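Local coordinates for protein vanadium-dependent bromoperoxidase (Corallina officinalis, PDB 1QHB) that catalyses the bromination of organic substrates with hydrogen peroxide and bromide, using a vanadate cofactor and a calcium ion important for stability, at residues R403-R406 with P407-G411; P148-S152 with P153-A157; P429-D432 with V433-E437. All coordinates share one frame; numbering follows the deposited sequence.

Contact 1 of 3, residues R403-R406 with P407-G411; sequences RRLR and PEATG. With PO4 (phosphate ion), chain G.
Leu-405 folds back over the first turn of helix 407-422, where its CD1 meets the CB of Ala-409 at 3.6 Å. The same side chain crosses that of Thr-410 at about a right angle, with CG 3.4 Å from Thr-410 OG1; this hydroxyl is hydrogen-bonded to Tyr-552 OH, which also bonds Leu-405 O. Backbone bonds start the helix: Arg-406, the N-cap residue, offers its O to Ala-409 N and Thr-410 N, both bonds weak.

Polar contacts of the Arg-406 side chain lead elsewhere. Its chain bends at chi2 (-88°), and the guanidinium meets a phosphate edge-on, NH1 and NH2 converging in plane on O1 at 2.8 Å and 3.1 Å. The ion, probably from the crystallisation liquor, occupies the vanadate site with Lys-398, Ser-483, Gly-484, His-485, Arg-545 and His-551. NE bonds His-478 O and NH1 also bonds Val-550 O, fixing the rotation of the group. A methionine here would probably leave O1 without this paired grip and both carbonyls without these donors. Residues 403-406 link helix 376-402 to helix 407-422, with helix 153-167 packed against Pro-407 and Thr-410.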
ATOM      1  N   ARG A 403       6.182  33.421  25.807  1.00  7.91           N
ATOM      2  CA  ARG A 403       5.398  34.417  26.489  1.00 10.08           C
ATOM      3  C   ARG A 403       6.279  35.417  27.265  1.00 12.17           C
ATOM      4  O   ARG A 403       5.983  35.676  28.420  1.00 12.42           O
ATOM      5  CB  ARG A 403       4.384  33.716  27.425  1.00  5.95           C
ATOM      6  CG  ARG A 403       3.243  33.052  26.602  1.00 10.19           C
ATOM      7  CD  ARG A 403       2.353  32.198  27.464  1.00  8.97           C
ATOM      8  NE  ARG A 403       2.971  31.048  28.185  1.00 11.49           N
ATOM      9  CZ  ARG A 403       2.991  29.802  27.744  1.00 19.93           C
ATOM     10  NH1 ARG A 403       2.494  29.450  26.564  1.00 10.80           N
ATOM     11  NH2 ARG A 403       3.476  28.784  28.448  1.00  9.53           N
ATOM     12  N   ARG A 404       7.261  36.042  26.619  1.00 12.03           N
ATOM     13  CA  ARG A 404       8.126  37.041  27.226  1.00  9.48           C
ATOM     14  C   ARG A 404       7.428  38.387  27.420  1.00 12.22           C
ATOM     15  O   ARG A 404       6.671  38.856  26.534  1.00 10.12           O
ATOM     16  CB  ARG A 404       9.415  37.228  26.446  1.00  7.33           C
ATOM     17  CG  ARG A 404      10.408  38.188  27.136  1.00 10.54           C
ATOM     18  CD  ARG A 404      11.601  38.456  26.236  1.00  7.58           C
ATOM     19  NE  ARG A 404      12.705  39.086  26.990  1.00  9.40           N
ATOM     20  CZ  ARG A 404      13.858  39.399  26.414  1.00 12.28           C
ATOM     21  NH1 ARG A 404      14.139  39.145  25.120  1.00  6.29           N
ATOM     22  NH2 ARG A 404      14.804  39.972  27.126  1.00 10.06           N
ATOM     23  N   LEU A 405       7.657  38.979  28.609  1.00 11.28           N
ATOM     24  CA  LEU A 405       7.016  40.254  28.896  1.00 12.99           C
ATOM     25  C   LEU A 405       7.640  41.343  28.009  1.00 11.63           C
ATOM     26  O   LEU A 405       8.844  41.339  27.731  1.00 11.70           O
ATOM     27  CB  LEU A 405       7.072  40.682  30.369  1.00  9.49           C
ATOM     28  CG  LEU A 405       8.343  41.356  30.886  1.00 13.75           C
ATOM     29  CD1 LEU A 405       8.115  41.571  32.378  1.00 12.27           C
ATOM     30  CD2 LEU A 405       9.583  40.499  30.630  1.00  6.27           C
ATOM     31  N   ARG A 406       6.792  42.284  27.637  1.00  8.88           N
ATOM     32  CA  ARG A 406       7.310  43.384  26.800  1.00  9.76           C
ATOM     33  C   ARG A 406       8.155  44.297  27.681  1.00 10.82           C
ATOM     34  O   ARG A 406       8.034  44.311  28.906  1.00 11.81           O
ATOM     35  CB  ARG A 406       6.129  44.121  26.169  1.00  9.61           C
ATOM     36  CG  ARG A 406       5.385  43.307  25.094  1.00  8.88           C
ATOM     37  CD  ARG A 406       6.051  43.547  23.728  1.00 13.17           C
ATOM     38  NE  ARG A 406       5.227  42.915  22.684  1.00 13.95           N
ATOM     39  CZ  ARG A 406       5.315  43.173  21.401  1.00 14.93           C
ATOM     40  NH1 ARG A 406       6.180  44.059  20.921  1.00 10.61           N
ATOM     41  NH2 ARG A 406       4.530  42.563  20.536  1.00  8.15           N
ATOM     42  N   PRO A 407       9.049  45.075  27.081  1.00  9.92           N
ATOM     43  CA  PRO A 407       9.912  46.033  27.778  1.00  9.74           C
ATOM     44  C   PRO A 407       9.193  46.989  28.693  1.00 14.03           C
ATOM     45  O   PRO A 407       9.660  47.314  29.789  1.00 10.84           O
ATOM     46  CB  PRO A 407      10.619  46.789  26.639  1.00  9.00           C
ATOM     47  CG  PRO A 407      10.606  45.802  25.507  1.00  7.94           C
ATOM     48  CD  PRO A 407       9.286  45.072  25.602  1.00  8.15           C
ATOM     49  N   GLU A 408       7.984  47.463  28.356  1.00 11.42           N
ATOM     50  CA  GLU A 408       7.245  48.337  29.238  1.00 11.91           C
ATOM     51  C   GLU A 408       6.902  47.668  30.556  1.00 14.78           C
ATOM     52  O   GLU A 408       6.998  48.346  31.619  1.00 16.56           O
ATOM     53  CB  GLU A 408       5.952  48.808  28.567  1.00 10.50           C
ATOM     54  CG  GLU A 408       4.901  47.707  28.405  1.00  8.48           C
ATOM     55  CD  GLU A 408       3.976  48.062  27.272  1.00 11.50           C
ATOM     56  OE1 GLU A 408       4.436  48.565  26.191  1.00 12.78           O
ATOM     57  OE2 GLU A 408       2.778  47.830  27.448  1.00 13.00           O
ATOM     58  N   ALA A 409       6.607  46.372  30.571  1.00 12.65           N
ATOM     59  CA  ALA A 409       6.299  45.662  31.827  1.00 13.57           C
ATOM     60  C   ALA A 409       7.537  45.584  32.693  1.00 14.18           C
ATOM     61  O   ALA A 409       7.503  45.691  33.917  1.00 14.90           O
ATOM     62  CB  ALA A 409       5.818  44.259  31.472  1.00 10.64           C
ATOM     63  N   THR A 410       8.698  45.379  32.056  1.00 14.05           N
ATOM     64  CA  THR A 410       9.957  45.336  32.786  1.00 13.26           C
ATOM     65  C   THR A 410      10.241  46.688  33.434  1.00 16.63           C
ATOM     66  O   THR A 410      10.776  46.717  34.556  1.00 15.89           O
ATOM     67  CB  THR A 410      11.130  44.945  31.879  1.00 10.23           C
ATOM     68  OG1 THR A 410      10.846  43.666  31.291  1.00 13.48           O
ATOM     69  CG2 THR A 410      12.400  44.738  32.740  1.00  8.33           C
ATOM     70  N   GLY A 411       9.915  47.781  32.717  1.00 11.99           N
ATOM     71  CA  GLY A 411      10.132  49.126  33.285  1.00 12.64           C
ATOM     72  C   GLY A 411       9.167  49.282  34.476  1.00 14.24           C
ATOM     73  O   GLY A 411       9.504  49.832  35.502  1.00 16.32           O
TER
HETATM   74  P   PO4 G3000       5.829  43.312  16.865  1.00 11.64           P
HETATM   75  O1  PO4 G3000       5.736  44.120  18.111  1.00 14.53           O
HETATM   76  O2  PO4 G3000       6.953  43.762  15.996  1.00 15.34           O
HETATM   77  O3  PO4 G3000       4.553  43.405  16.136  1.00 17.49           O
HETATM   78  O4  PO4 G3000       6.091  41.891  17.305  1.00 15.84           O

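Contact 2 of 3, residues P148-S152 with P153-A157; sequences PVLTS and PELIA
Pro-148 lays its ring against the carboxylate end of Glu-154, the two side chains crossing obliquely, with CG 3.5 Å from Glu-154 OE1 and nearly as near to CD. Extended beyond CG, the glutamate carries its acid group past the proline to Arg-213, with which OE2 forms a salt bridge. Both Pro-148 and Glu-154 also touch Ser-554 of helix 553-574.

Ser-152 is the N-cap of helix 153-167, and the ring of Pro-153 follows directly on it. Its OG sits between the backbone N and the carbonyl carbon (chi1 63°), a position from which it can serve two neighbours. As acceptor it takes the N-H of Leu-155 at 3.3 Å, a capping bond; as donor it reaches Val-149 O at 2.7 Å, approaching in the carbonyl plane on a lone pair. Val-149 O also receives Ser-152 N, which closes a type I beta turn from Val-149 to Ser-152, so two donors of one residue grip this carbonyl. Ser-152 O in turn accepts a nearly straight bond from Ile-156 N (169°) and a weak one from Leu-155 N.

Leu-155 packs back over the turn. Its CB lies 3.3 Å from Val-149 O, and with CG anti to the backbone N (chi1 -176°) the branch extends along Leu-150, where CD1 meets Leu-150 O at 3.5 Å. Ile-156 lays CG1 and CD1 alongside Ser-152 O.

The serine hydroxyl thus acts at once as donor to Val-149 O and acceptor from Leu-155 N. By these two bonds it ties the beta turn to the first turn of the helix, and Leu-155 packs its carbons against the same turn.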
ATOM      1  N   PRO A 148      16.586  35.844  27.261  1.00 14.31           N
ATOM      2  CA  PRO A 148      17.339  36.299  28.425  1.00 13.02           C
ATOM      3  C   PRO A 148      16.441  36.341  29.669  1.00 14.11           C
ATOM      4  O   PRO A 148      15.275  36.682  29.511  1.00 11.15           O
ATOM      5  CB  PRO A 148      17.726  37.744  28.071  1.00 10.15           C
ATOM      6  CG  PRO A 148      17.721  37.774  26.592  1.00 12.37           C
ATOM      7  CD  PRO A 148      16.589  36.856  26.150  1.00 10.81           C
ATOM      8  N   VAL A 149      16.937  36.008  30.850  1.00 13.63           N
ATOM      9  CA  VAL A 149      16.140  36.056  32.067  1.00 14.42           C
ATOM     10  C   VAL A 149      16.309  37.416  32.741  1.00 15.23           C
ATOM     11  O   VAL A 149      17.293  38.150  32.507  1.00 14.14           O
ATOM     12  CB  VAL A 149      16.420  34.937  33.087  1.00 15.42           C
ATOM     13  CG1 VAL A 149      16.026  33.579  32.479  1.00 12.16           C
ATOM     14  CG2 VAL A 149      17.872  34.868  33.506  1.00  6.45           C
ATOM     15  N   LEU A 150      15.350  37.760  33.601  1.00 13.01           N
ATOM     16  CA  LEU A 150      15.264  39.047  34.246  1.00 17.00           C
ATOM     17  C   LEU A 150      16.471  39.413  35.066  1.00 18.31           C
ATOM     18  O   LEU A 150      16.805  40.603  35.178  1.00 22.22           O
ATOM     19  CB  LEU A 150      14.047  39.170  35.160  1.00 16.67           C
ATOM     20  CG  LEU A 150      12.662  39.457  34.608  1.00 24.13           C
ATOM     21  CD1 LEU A 150      11.668  39.521  35.769  1.00 21.45           C
ATOM     22  CD2 LEU A 150      12.633  40.752  33.821  1.00 20.23           C
ATOM     23  N   THR A 151      17.169  38.434  35.606  1.00 17.87           N
ATOM     24  CA  THR A 151      18.335  38.662  36.447  1.00 15.26           C
ATOM     25  C   THR A 151      19.612  38.517  35.682  1.00 19.13           C
ATOM     26  O   THR A 151      20.679  38.360  36.322  1.00 22.63           O
ATOM     27  CB  THR A 151      18.282  37.604  37.587  1.00 23.37           C
ATOM     28  OG1 THR A 151      18.140  36.316  36.928  1.00 25.22           O
ATOM     29  CG2 THR A 151      17.014  37.776  38.461  1.00 16.22           C
ATOM     30  N   SER A 152      19.582  38.512  34.341  1.00 18.89           N
ATOM     31  CA  SER A 152      20.857  38.291  33.630  1.00 15.67           C
ATOM     32  C   SER A 152      21.512  39.581  33.220  1.00 17.69           C
ATOM     33  O   SER A 152      20.885  40.621  32.934  1.00 17.58           O
ATOM     34  CB  SER A 152      20.615  37.451  32.364  1.00  9.99           C
ATOM     35  OG  SER A 152      19.766  38.143  31.448  1.00 13.14           O
ATOM     36  N   PRO A 153      22.826  39.513  33.017  1.00 19.44           N
ATOM     37  CA  PRO A 153      23.606  40.650  32.503  1.00 18.14           C
ATOM     38  C   PRO A 153      23.012  41.089  31.175  1.00 17.04           C
ATOM     39  O   PRO A 153      22.843  42.284  30.878  1.00 17.22           O
ATOM     40  CB  PRO A 153      25.000  40.066  32.301  1.00 19.54           C
ATOM     41  CG  PRO A 153      25.067  38.956  33.308  1.00 21.06           C
ATOM     42  CD  PRO A 153      23.679  38.331  33.292  1.00 19.05           C
ATOM     43  N   GLU A 154      22.656  40.124  30.310  1.00 15.21           N
ATOM     44  CA  GLU A 154      22.051  40.454  29.037  1.00 12.31           C
ATOM     45  C   GLU A 154      20.841  41.402  29.092  1.00 14.45           C
ATOM     46  O   GLU A 154      20.674  42.392  28.346  1.00 11.86           O
ATOM     47  CB  GLU A 154      21.618  39.215  28.279  1.00 12.45           C
ATOM     48  CG  GLU A 154      21.306  39.549  26.813  1.00 13.41           C
ATOM     49  CD  GLU A 154      21.164  38.330  25.916  1.00 17.01           C
ATOM     50  OE1 GLU A 154      21.192  37.197  26.449  1.00 13.10           O
ATOM     51  OE2 GLU A 154      21.053  38.571  24.717  1.00 10.62           O
ATOM     52  N   LEU A 155      19.899  41.097  29.996  1.00 14.22           N
ATOM     53  CA  LEU A 155      18.664  41.879  30.115  1.00 15.37           C
ATOM     54  C   LEU A 155      18.997  43.254  30.665  1.00 15.08           C
ATOM     55  O   LEU A 155      18.453  44.308  30.259  1.00 18.17           O
ATOM     56  CB  LEU A 155      17.690  41.094  30.991  1.00 11.34           C
ATOM     57  CG  LEU A 155      16.268  41.590  31.237  1.00 16.82           C
ATOM     58  CD1 LEU A 155      16.261  42.616  32.365  1.00 12.50           C
ATOM     59  CD2 LEU A 155      15.638  42.227  30.018  1.00 10.87           C
ATOM     60  N   ILE A 156      19.937  43.280  31.624  1.00 14.66           N
ATOM     61  CA  ILE A 156      20.381  44.558  32.179  1.00 15.00           C
ATOM     62  C   ILE A 156      20.849  45.469  31.043  1.00 14.82           C
ATOM     63  O   ILE A 156      20.389  46.616  30.930  1.00 15.34           O
ATOM     64  CB  ILE A 156      21.474  44.358  33.225  1.00 18.63           C
ATOM     65  CG1 ILE A 156      20.903  43.618  34.441  1.00 15.19           C
ATOM     66  CG2 ILE A 156      22.058  45.715  33.627  1.00 13.73           C
ATOM     67  CD1 ILE A 156      22.001  43.095  35.341  1.00 17.72           C
ATOM     68  N   ALA A 157      21.764  44.960  30.212  1.00 12.67           N
ATOM     69  CA  ALA A 157      22.210  45.730  29.062  1.00 11.27           C
ATOM     70  C   ALA A 157      21.087  46.043  28.089  1.00 13.27           C
ATOM     71  O   ALA A 157      21.177  47.066  27.434  1.00 14.66           O
ATOM     72  CB  ALA A 157      23.257  44.918  28.272  1.00 10.28           C
TER

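Contact 3 of 3, residues P429-D432 with V433-E437; sequences PEVD and VLVEE
Asp-432 and Val-431 bring the first turn of helix 432-437 together, chiefly through their carbonyls. Val-431 is the N-cap residue, and its O accepts the N-H of Val-435 at 2.9 Å. One residue on, Asp-432 O receives Glu-436 N, also at 2.9 Å. The Asp-432 carboxylate finds its partner outside, OD1 being hydrogen-bonded to Asn-417 ND2 of helix 407-422.

Besides these bonds there is an apolar face. Val-431 CG1 stands beside the backbone N (chi1 -59°), from where it meets Leu-434 CD2 at 4.0 Å; the same methyl of Leu-434 also touches Val-431 CB. Val-435 lies close to the carbonyl of Val-431, its CG2 3.5 Å from O, and the CG2 methyls of the two valines are 4.3 Å apart.

The N-H groups of Val-433 and Leu-434, in the first turn, are met by water. Two waters bridge them to Glu-430 O: each donates to that carbonyl, one accepting from Val-433 N at 2.8 Å and the other from Leu-434 N at 3.2 Å. It is a helix N-terminus with its N-cap at Val-431, preceded by a 3-10 turn at 429-430, whose first-turn amides are satisfied in part by water, and it opens a short helix packed against helices 407-422 and 153-167, away from the catalytic site.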
ATOM      1  N   PRO A 429      12.064  41.799  44.536  1.00 21.08           N
ATOM      2  CA  PRO A 429      13.472  41.666  44.857  1.00 20.80           C
ATOM      3  C   PRO A 429      14.249  41.054  43.734  1.00 21.81           C
ATOM      4  O   PRO A 429      15.431  41.359  43.477  1.00 22.25           O
ATOM      5  CB  PRO A 429      13.503  40.845  46.141  1.00 22.98           C
ATOM      6  CG  PRO A 429      12.212  40.125  46.195  1.00 21.33           C
ATOM      7  CD  PRO A 429      11.225  41.042  45.512  1.00 20.49           C
ATOM      8  N   GLU A 430      13.588  40.308  42.855  1.00 20.94           N
ATOM      9  CA  GLU A 430      14.184  39.691  41.680  1.00 21.51           C
ATOM     10  C   GLU A 430      14.806  40.738  40.770  1.00 22.02           C
ATOM     11  O   GLU A 430      15.737  40.404  40.044  1.00 24.85           O
ATOM     12  CB  GLU A 430      13.134  38.879  40.909  1.00 26.70           C
ATOM     13  CG  GLU A 430      12.457  37.811  41.765  1.00 24.12           C
ATOM     14  CD  GLU A 430      11.176  38.304  42.391  1.00 34.43           C
ATOM     15  OE1 GLU A 430      11.130  39.468  42.843  1.00 32.05           O
ATOM     16  OE2 GLU A 430      10.119  37.647  42.483  1.00 44.26           O
ATOM     17  N   VAL A 431      14.314  42.001  40.749  1.00 22.34           N
ATOM     18  CA  VAL A 431      14.994  42.972  39.888  1.00 21.32           C
ATOM     19  C   VAL A 431      15.960  43.862  40.662  1.00 22.97           C
ATOM     20  O   VAL A 431      16.410  44.865  40.091  1.00 21.99           O
ATOM     21  CB  VAL A 431      13.994  43.756  39.033  1.00 24.66           C
ATOM     22  CG1 VAL A 431      13.182  42.778  38.152  1.00 22.00           C
ATOM     23  CG2 VAL A 431      13.037  44.604  39.823  1.00 19.29           C
ATOM     24  N   ASP A 432      16.436  43.492  41.860  1.00 20.50           N
ATOM     25  CA  ASP A 432      17.266  44.419  42.636  1.00 19.44           C
ATOM     26  C   ASP A 432      18.557  44.773  41.909  1.00 18.13           C
ATOM     27  O   ASP A 432      19.086  45.881  41.907  1.00 22.90           O
ATOM     28  CB  ASP A 432      17.688  43.750  43.963  1.00 15.02           C
ATOM     29  CG  ASP A 432      16.652  43.853  45.051  1.00 22.12           C
ATOM     30  OD1 ASP A 432      15.591  44.474  44.869  1.00 21.87           O
ATOM     31  OD2 ASP A 432      16.914  43.280  46.135  1.00 26.54           O
ATOM     32  N   VAL A 433      19.171  43.761  41.300  1.00 17.95           N
ATOM     33  CA  VAL A 433      20.425  43.986  40.581  1.00 21.25           C
ATOM     34  C   VAL A 433      20.198  44.777  39.307  1.00 21.75           C
ATOM     35  O   VAL A 433      21.007  45.628  38.967  1.00 25.43           O
ATOM     36  CB  VAL A 433      21.080  42.645  40.309  1.00 22.11           C
ATOM     37  CG1 VAL A 433      22.340  42.770  39.456  1.00 22.23           C
ATOM     38  CG2 VAL A 433      21.414  41.985  41.643  1.00 26.67           C
ATOM     39  N   LEU A 434      19.077  44.550  38.642  1.00 21.91           N
ATOM     40  CA  LEU A 434      18.741  45.313  37.432  1.00 20.67           C
ATOM     41  C   LEU A 434      18.607  46.781  37.829  1.00 21.55           C
ATOM     42  O   LEU A 434      19.233  47.654  37.221  1.00 20.07           O
ATOM     43  CB  LEU A 434      17.469  44.690  36.856  1.00 20.32           C
ATOM     44  CG  LEU A 434      16.689  45.339  35.719  1.00 20.83           C
ATOM     45  CD1 LEU A 434      17.496  45.534  34.454  1.00 16.83           C
ATOM     46  CD2 LEU A 434      15.477  44.473  35.386  1.00 21.26           C
ATOM     47  N   VAL A 435      17.896  47.065  38.931  1.00 21.64           N
ATOM     48  CA  VAL A 435      17.755  48.456  39.381  1.00 22.06           C
ATOM     49  C   VAL A 435      19.089  49.039  39.811  1.00 22.92           C
ATOM     50  O   VAL A 435      19.418  50.158  39.406  1.00 22.14           O
ATOM     51  CB  VAL A 435      16.716  48.561  40.519  1.00 27.81           C
ATOM     52  CG1 VAL A 435      16.699  49.918  41.183  1.00 26.27           C
ATOM     53  CG2 VAL A 435      15.341  48.213  39.993  1.00 22.71           C
ATOM     54  N   GLU A 436      19.907  48.292  40.565  1.00 21.13           N
ATOM     55  CA  GLU A 436      21.165  48.873  41.021  1.00 22.90           C
ATOM     56  C   GLU A 436      22.087  49.264  39.879  1.00 23.78           C
ATOM     57  O   GLU A 436      22.699  50.335  39.897  1.00 24.75           O
ATOM     58  CB  GLU A 436      21.854  47.878  41.951  1.00 34.34           C
ATOM     59  CG  GLU A 436      23.227  48.333  42.422  1.00 49.64           C
ATOM     60  CD  GLU A 436      23.982  47.157  43.021  1.00 71.26           C
ATOM     61  OE1 GLU A 436      23.475  46.582  44.012  1.00 83.07           O
ATOM     62  OE2 GLU A 436      25.062  46.803  42.505  1.00 80.88           O
ATOM     63  N   GLU A 437      22.250  48.381  38.889  1.00 21.82           N
ATOM     64  CA  GLU A 437      23.140  48.666  37.782  1.00 21.10           C
ATOM     65  C   GLU A 437      22.674  49.763  36.835  1.00 20.36           C
ATOM     66  O   GLU A 437      23.560  50.248  36.132  1.00 20.19           O
ATOM     67  CB  GLU A 437      23.314  47.419  36.900  1.00 25.31           C
ATOM     68  CG  GLU A 437      23.618  46.188  37.718  1.00 43.93           C
ATOM     69  CD  GLU A 437      25.079  45.817  37.719  1.00 48.83           C
ATOM     70  OE1 GLU A 437      25.920  46.638  37.297  1.00 55.01           O
ATOM     71  OE2 GLU A 437      25.320  44.665  38.141  1.00 57.82           O
TER
HETATM   72  O   HOH W   1      17.596  41.714  38.382  1.00 41.74           O
HETATM   73  O   HOH W   2      18.409  41.104  40.997  1.00 44.22           O

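How the contacts relate
The three contacts are the starts of three helices that meet on one side of the chain. Contacts 2 and 3 are closest, their centres about 10 Å apart, and Leu-155 CD1 packs on Leu-434 CD2 at 3.6 Å. Contact 1 joins both through Thr-410 CG2, which lies 4.1 Å from Leu-150 CD2 and equally far from Leu-434 CD2, while Arg-404 NH1 packs 3.5 Å from Pro-148 CD. Contact 1 alone enters the vanadate site, through Arg-406. The side chain of Leu-155 remains about 10 Å from that of Arg-406, which keeps contact 2 outside the direct vanadate-binding shell, and contact 3 lies away from the active site.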